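Local coordinates for protein catechol 2,3-dioxygenase (Pseudomonas sp. KL28, PDB 3HPY) that probably uses ferrous iron and molecular oxygen to cleave the ring of catechols next to the two hydroxyls, a step in aromatic hydrocarbon breakdown, at residues Phe110-Ile118 against Phe205-Lys213. Sequence-based numbering, arbitrary orientation.
Sequences FELPSGHLI and FVEYPEKGK
Phe205 meets the hairpin 110-118 with the far end of its ring: CZ lies 3.6 Å from Leu112 CD1, the two side chains crossing at about a right angle, while CE2 reaches Ser114 OG at 3.9 Å. ND1 of His116 approaches the same ring at its edge, near the ring plane. Further along, Lys211 lays its chain beside the type I turn Leu112-Gly115, CD packing on Gly115 CA; a bend at chi3 (65°) carries NZ to 4.5 Å from Glu111 OE2, opposite charges too far apart to pair as a salt bridge. Gly212 then docks on the turn, its N donating to Ser114 O (3.1 Å), and its CA rests over a face of the His116 imidazole, a CH-pi contact 3.8 Å from the ring centroid. At Lys213 the backbone O accepts a somewhat bent bond from His116 NE2 (2.9 Å, 140° at the hydrogen). Since Ser114 OG and His116 ND1 are also hydrogen-bonded (2.6 Å), both imidazole nitrogens are engaged and the ring's rotation is fixed. The contact thus joins the two glyoxalase-like halves of the extradiol dioxygenase: the turn between strands 107-111 and 117-121 meets the 203-207 to 213-220 connection, with Leu112 and Phe205 packing on helix 162-171 and His116 on strand 151-159.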
loop_
_atom_site.group_PDB
_atom_site.type_symbol
_atom_site.label_atom_id
_atom_site.label_comp_id
_atom_site.label_asym_id
_atom_site.label_seq_id
_atom_site.Cartn_x
_atom_site.Cartn_y
_atom_site.Cartn_z
ATOM N N PHE C 110 36.015 18.341 8.930
ATOM C CA PHE C 110 36.909 18.746 7.858
ATOM C C PHE C 110 36.083 19.341 6.724
ATOM O O PHE C 110 34.855 19.214 6.709
ATOM C CB PHE C 110 37.725 17.543 7.374
ATOM C CG PHE C 110 36.894 16.439 6.776
ATOM C CD1 PHE C 110 36.580 16.441 5.418
ATOM C CD2 PHE C 110 36.427 15.393 7.573
ATOM C CE1 PHE C 110 35.815 15.414 4.859
ATOM C CE2 PHE C 110 35.661 14.364 7.023
ATOM C CZ PHE C 110 35.356 14.375 5.664
ATOM N N GLU C 111 36.750 20.006 5.785
ATOM C CA GLU C 111 36.051 20.621 4.664
ATOM C C GLU C 111 36.386 19.881 3.377
ATOM O O GLU C 111 37.543 19.518 3.134
ATOM C CB GLU C 111 36.445 22.100 4.528
ATOM C CG GLU C 111 35.556 22.903 3.570
ATOM C CD GLU C 111 36.061 24.319 3.317
ATOM O OE1 GLU C 111 36.337 25.050 4.296
ATOM O OE2 GLU C 111 36.173 24.702 2.131
ATOM N N LEU C 112 35.365 19.646 2.560
ATOM C CA LEU C 112 35.547 18.954 1.293
ATOM C C LEU C 112 35.811 19.970 0.188
ATOM O O LEU C 112 35.581 21.170 0.363
ATOM C CB LEU C 112 34.294 18.141 0.936
ATOM C CG LEU C 112 33.994 16.812 1.642
ATOM C CD1 LEU C 112 32.632 16.310 1.177
ATOM C CD2 LEU C 112 35.073 15.779 1.330
ATOM N N PRO C 113 36.297 19.496 -0.968
ATOM C CA PRO C 113 36.592 20.352 -2.120
ATOM C C PRO C 113 35.334 21.082 -2.581
ATOM O O PRO C 113 35.406 22.168 -3.170
ATOM C CB PRO C 113 37.078 19.359 -3.167
ATOM C CG PRO C 113 37.727 18.305 -2.347
ATOM C CD PRO C 113 36.752 18.117 -1.215
ATOM N N SER C 114 34.185 20.468 -2.308
ATOM C CA SER C 114 32.890 21.022 -2.683
ATOM C C SER C 114 32.462 22.143 -1.743
ATOM O O SER C 114 31.406 22.753 -1.928
ATOM C CB SER C 114 31.834 19.912 -2.681
ATOM O OG SER C 114 31.751 19.287 -1.406
ATOM N N GLY C 115 33.276 22.396 -0.723
ATOM C CA GLY C 115 32.976 23.459 0.217
ATOM C C GLY C 115 32.165 23.066 1.437
ATOM O O GLY C 115 32.070 23.851 2.382
ATOM N N HIS C 116 31.593 21.860 1.434
ATOM C CA HIS C 116 30.772 21.399 2.556
ATOM C C HIS C 116 31.577 20.848 3.715
ATOM O O HIS C 116 32.555 20.130 3.515
ATOM C CB HIS C 116 29.790 20.321 2.101
ATOM C CG HIS C 116 29.066 20.665 0.844
ATOM N ND1 HIS C 116 29.598 20.431 -0.405
ATOM C CD2 HIS C 116 27.883 21.291 0.638
ATOM C CE1 HIS C 116 28.775 20.898 -1.325
ATOM N NE2 HIS C 116 27.727 21.427 -0.718
ATOM N N LEU C 117 31.146 21.179 4.927
ATOM C CA LEU C 117 31.812 20.707 6.132
ATOM C C LEU C 117 31.222 19.360 6.543
ATOM O O LEU C 117 30.008 19.212 6.643
ATOM C CB LEU C 117 31.628 21.709 7.272
ATOM C CG LEU C 117 31.926 23.177 6.954
ATOM C CD1 LEU C 117 31.868 23.991 8.234
ATOM C CD2 LEU C 117 33.289 23.299 6.307
ATOM N N ILE C 118 32.089 18.384 6.783
ATOM C CA ILE C 118 31.661 17.050 7.181
ATOM C C ILE C 118 32.139 16.766 8.601
ATOM O O ILE C 118 33.198 17.232 9.013
ATOM C CB ILE C 118 32.252 15.988 6.235
ATOM C CG1 ILE C 118 31.983 16.378 4.782
ATOM C CG2 ILE C 118 31.645 14.626 6.530
ATOM C CD1 ILE C 118 30.526 16.357 4.385
ATOM N N PHE C 205 26.140 13.756 -4.135
ATOM C CA PHE C 205 26.690 15.048 -4.557
ATOM C C PHE C 205 26.405 15.296 -6.036
ATOM O O PHE C 205 26.420 14.369 -6.857
ATOM C CB PHE C 205 28.218 15.112 -4.371
ATOM C CG PHE C 205 28.674 15.097 -2.940
ATOM C CD1 PHE C 205 28.890 13.892 -2.273
ATOM C CD2 PHE C 205 28.901 16.285 -2.261
ATOM C CE1 PHE C 205 29.324 13.877 -0.953
ATOM C CE2 PHE C 205 29.335 16.279 -0.938
ATOM C CZ PHE C 205 29.546 15.072 -0.283
ATOM N N VAL C 206 26.155 16.555 -6.373
ATOM C CA VAL C 206 25.902 16.927 -7.754
ATOM C C VAL C 206 26.848 18.074 -8.108
ATOM O O VAL C 206 26.977 19.031 -7.344
ATOM C CB VAL C 206 24.444 17.369 -7.953
ATOM C CG1 VAL C 206 24.205 17.734 -9.405
ATOM C CG2 VAL C 206 23.508 16.249 -7.549
ATOM N N GLU C 207 27.516 17.957 -9.253
ATOM C CA GLU C 207 28.470 18.972 -9.705
ATOM C C GLU C 207 27.794 20.331 -9.769
ATOM O O GLU C 207 26.762 20.481 -10.413
ATOM C CB GLU C 207 29.016 18.609 -11.084
ATOM C CG GLU C 207 30.209 19.451 -11.534
ATOM C CD GLU C 207 31.494 19.106 -10.784
ATOM O OE1 GLU C 207 31.870 17.911 -10.756
ATOM O OE2 GLU C 207 32.137 20.029 -10.230
ATOM N N TYR C 208 28.378 21.317 -9.097
ATOM C CA TYR C 208 27.806 22.651 -9.078
ATOM C C TYR C 208 28.889 23.705 -8.864
ATOM O O TYR C 208 29.765 23.540 -8.016
ATOM C CB TYR C 208 26.774 22.739 -7.959
ATOM C CG TYR C 208 25.863 23.933 -8.049
ATOM C CD1 TYR C 208 25.034 24.115 -9.154
ATOM C CD2 TYR C 208 25.796 24.860 -7.011
ATOM C CE1 TYR C 208 24.155 25.193 -9.224
ATOM C CE2 TYR C 208 24.922 25.940 -7.067
ATOM C CZ TYR C 208 24.105 26.100 -8.175
ATOM O OH TYR C 208 23.233 27.167 -8.227
ATOM N N PRO C 209 28.839 24.805 -9.636
ATOM C CA PRO C 209 29.813 25.898 -9.539
ATOM C C PRO C 209 29.933 26.509 -8.142
ATOM O O PRO C 209 31.031 26.858 -7.709
ATOM C CB PRO C 209 29.297 26.902 -10.562
ATOM C CG PRO C 209 28.701 26.020 -11.610
ATOM C CD PRO C 209 27.940 25.008 -10.784
ATOM N N GLU C 210 28.805 26.643 -7.449
ATOM C CA GLU C 210 28.791 27.219 -6.103
ATOM C C GLU C 210 29.135 26.132 -5.098
ATOM O O GLU C 210 28.811 24.967 -5.313
ATOM C CB GLU C 210 27.405 27.775 -5.776
ATOM C CG GLU C 210 27.413 29.052 -4.958
ATOM C CD GLU C 210 27.778 30.265 -5.796
ATOM O OE1 GLU C 210 28.951 30.369 -6.228
ATOM O OE2 GLU C 210 26.883 31.108 -6.031
ATOM N N LYS C 211 29.776 26.515 -3.997
ATOM C CA LYS C 211 30.151 25.545 -2.978
ATOM C C LYS C 211 29.373 25.738 -1.681
ATOM O O LYS C 211 28.928 26.845 -1.369
ATOM C CB LYS C 211 31.656 25.626 -2.691
ATOM C CG LYS C 211 32.102 26.927 -2.048
ATOM C CD LYS C 211 33.534 26.834 -1.524
ATOM C CE LYS C 211 34.549 26.651 -2.640
ATOM N NZ LYS C 211 35.901 26.339 -2.090
ATOM N N GLY C 212 29.212 24.646 -0.936
ATOM C CA GLY C 212 28.505 24.695 0.333
ATOM C C GLY C 212 26.998 24.700 0.185
ATOM O O GLY C 212 26.266 24.927 1.155
ATOM N N LYS C 213 26.532 24.443 -1.032
ATOM C CA LYS C 213 25.106 24.431 -1.312
ATOM C C LYS C 213 24.415 23.164 -0.817
ATOM O O LYS C 213 24.929 22.058 -0.959
ATOM C CB LYS C 213 24.864 24.608 -2.814
ATOM C CG LYS C 213 25.067 26.046 -3.299
ATOM C CD LYS C 213 24.058 26.984 -2.634
ATOM C CE LYS C 213 24.247 28.446 -3.025
ATOM N NZ LYS C 213 25.479 29.038 -2.438
#